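Long-range contact in putative S41 protease (Bacteroides fragilis NCTC 9343, PDB 3K50), which is probably a serine peptidase of the S41 family, carrying a PDZ-like domain beside a catalytic domain of the ClpP/crotonase type: residues A[294-299]-A[319-324]. Residues are numbered along the deposited sequence; the frame is centred on the assembly and turned at random.
Sequences YVLTTN and VLIGTK
Asn299 ND2 donates to Lys324 O at 2.7 Å, the shortest polar bond of the contact, joining the loops that follow two neighbouring parallel strands of a beta-alpha-beta unit. Strand 292-297 runs into helix 304-312, and the chain returns as strand 317-322, within the mixed sheet of the ClpP/crotonase-like peptidase domain. The acceptor lies close to the plane of the Asn299 amide, and CG sits beside its own backbone N (chi1 -64°), which brings the amide across toward Lys324. One residue earlier Thr298 turns its hydroxyl away to Arg232 O and Ala300 N.

Further back the strands are zipped by backbone bonds: Val295 N to Val319 O, Ile321 N to Val295 O, Thr297 N to Ile321 O, and Thr323 N to Thr297 O. The first two are almost straight, 169° at the hydrogen. In the last, Thr323 N approaches from above the carbonyl plane of Thr297, where the strands give way to loops. Thr297 thus bonds through N, O and OG1, its hydroxyl donating to Thr323 O at 2.9 Å. Gly322 passes beside it with CA 3.3 Å from Thr297 O. At its positive phi (137°) a side chain would crowd the preceding carbonyl, Ile321 O, and Thr297 O already fills the place of a CB.

On one face of the sheet, Tyr294 and Val319 lie side by side, with ring atom CD2 3.4 Å from Val319 CB. Ile321 CD1 reaches the same ring atom, while Leu296 CD2 leans on Ile321 CB; helix 388-398 packs on Tyr294, Leu296 and Ile321. On the opposite face Leu320 CD2 meets Val295 CB, and Ile309 of the connecting helix touches Leu320 and Thr297. At the loop end a water sits 2.8 Å from Thr323 OG1 and makes a weak, longer bond with Asn299 N.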
loop_
_atom_site.group_PDB
_atom_site.type_symbol
_atom_site.label_atom_id
_atom_site.label_comp_id
_atom_site.label_asym_id
_atom_site.label_seq_id
_atom_site.Cartn_x
_atom_site.Cartn_y
_atom_site.Cartn_z
ATOM N N TYR A 294 -9.327 0.729 -13.872
ATOM C CA TYR A 294 -7.945 1.252 -14.027
ATOM C C TYR A 294 -7.377 1.248 -12.599
ATOM O O TYR A 294 -8.001 1.787 -11.645
ATOM C CB TYR A 294 -7.906 2.644 -14.663
ATOM C CG TYR A 294 -8.511 2.651 -16.052
ATOM C CD1 TYR A 294 -9.884 2.660 -16.230
ATOM C CD2 TYR A 294 -7.706 2.566 -17.193
ATOM C CE1 TYR A 294 -10.447 2.635 -17.511
ATOM C CE2 TYR A 294 -8.273 2.509 -18.474
ATOM C CZ TYR A 294 -9.638 2.521 -18.615
ATOM O OH TYR A 294 -10.229 2.463 -19.857
ATOM N N VAL A 295 -6.229 0.593 -12.453
ATOM C CA VAL A 295 -5.541 0.426 -11.180
ATOM C C VAL A 295 -4.177 1.115 -11.284
ATOM O O VAL A 295 -3.401 0.853 -12.214
ATOM C CB VAL A 295 -5.422 -1.071 -10.788
ATOM C CG1 VAL A 295 -4.677 -1.222 -9.408
ATOM C CG2 VAL A 295 -6.814 -1.716 -10.707
ATOM N N LEU A 296 -3.970 2.102 -10.413
ATOM C CA LEU A 296 -2.704 2.851 -10.344
ATOM C C LEU A 296 -1.720 2.173 -9.387
ATOM O O LEU A 296 -2.047 1.931 -8.211
ATOM C CB LEU A 296 -2.990 4.290 -9.926
ATOM C CG LEU A 296 -4.118 5.028 -10.647
ATOM C CD1 LEU A 296 -4.220 6.503 -10.228
ATOM C CD2 LEU A 296 -3.941 4.924 -12.165
ATOM N N THR A 297 -0.528 1.877 -9.895
ATOM C CA THR A 297 0.473 1.036 -9.189
ATOM C C THR A 297 1.880 1.594 -9.143
ATOM O O THR A 297 2.215 2.439 -9.942
ATOM C CB THR A 297 0.564 -0.390 -9.894
ATOM O OG1 THR A 297 1.051 -0.274 -11.244
ATOM C CG2 THR A 297 -0.790 -1.059 -9.947
ATOM N N THR A 298 2.658 1.181 -8.132
ATOM C CA THR A 298 4.088 1.432 -8.092
ATOM C C THR A 298 4.714 0.180 -7.512
ATOM O O THR A 298 4.010 -0.809 -7.207
ATOM C CB THR A 298 4.525 2.663 -7.258
ATOM O OG1 THR A 298 4.269 2.436 -5.863
ATOM C CG2 THR A 298 3.853 3.974 -7.769
ATOM N N ASN A 299 6.035 0.202 -7.387
ATOM C CA ASN A 299 6.760 -0.869 -6.736
ATOM C C ASN A 299 6.260 -1.081 -5.303
ATOM O O ASN A 299 6.463 -2.133 -4.757
ATOM C CB ASN A 299 8.270 -0.601 -6.674
ATOM C CG ASN A 299 8.985 -0.531 -8.045
ATOM O OD1 ASN A 299 10.171 -0.200 -8.032
ATOM N ND2 ASN A 299 8.312 -0.818 -9.207
ATOM N N VAL A 319 -6.766 -2.434 -16.219
ATOM C CA VAL A 319 -5.713 -1.703 -16.896
ATOM C C VAL A 319 -4.828 -1.151 -15.826
ATOM O O VAL A 319 -5.300 -0.447 -14.970
ATOM C CB VAL A 319 -6.311 -0.537 -17.742
ATOM C CG1 VAL A 319 -5.214 0.393 -18.252
ATOM C CG2 VAL A 319 -7.257 -1.079 -18.911
ATOM N N LEU A 320 -3.546 -1.472 -15.893
ATOM C CA LEU A 320 -2.550 -1.074 -14.934
ATOM C C LEU A 320 -1.741 0.092 -15.466
ATOM O O LEU A 320 -1.216 0.015 -16.550
ATOM C CB LEU A 320 -1.623 -2.236 -14.606
ATOM C CG LEU A 320 -2.278 -3.511 -14.058
ATOM C CD1 LEU A 320 -1.190 -4.543 -13.769
ATOM C CD2 LEU A 320 -3.153 -3.196 -12.826
ATOM N N ILE A 321 -1.698 1.172 -14.670
ATOM C CA ILE A 321 -1.012 2.420 -15.003
ATOM C C ILE A 321 -0.065 2.782 -13.884
ATOM O O ILE A 321 -0.458 2.804 -12.736
ATOM C CB ILE A 321 -2.035 3.561 -15.224
ATOM C CG1 ILE A 321 -2.861 3.307 -16.486
ATOM C CG2 ILE A 321 -1.333 4.969 -15.393
ATOM C CD1 ILE A 321 -4.074 4.226 -16.593
ATOM N N GLY A 322 1.215 3.001 -14.199
ATOM C CA GLY A 322 2.201 3.353 -13.135
ATOM C C GLY A 322 3.479 2.590 -13.370
ATOM O O GLY A 322 3.942 2.561 -14.485
ATOM N N THR A 323 4.008 1.928 -12.323
ATOM C CA THR A 323 5.245 1.157 -12.429
ATOM C C THR A 323 4.964 -0.246 -11.907
ATOM O O THR A 323 3.943 -0.477 -11.287
ATOM C CB THR A 323 6.436 1.827 -11.726
ATOM O OG1 THR A 323 6.127 2.128 -10.366
ATOM C CG2 THR A 323 6.890 3.149 -12.478
ATOM N N LYS A 324 5.865 -1.170 -12.140
ATOM C CA LYS A 324 5.640 -2.578 -11.767
ATOM C C LYS A 324 5.351 -2.785 -10.273
ATOM O O LYS A 324 5.930 -2.066 -9.411
ATOM C CB LYS A 324 6.859 -3.380 -12.287
ATOM C CG LYS A 324 6.778 -4.828 -12.071
ATOM C CD LYS A 324 7.431 -5.710 -13.143
ATOM C CE LYS A 324 8.869 -6.123 -12.938
ATOM N NZ LYS A 324 8.980 -7.617 -13.414
HETATM O O HOH W 1 8.113 2.715 -8.444
#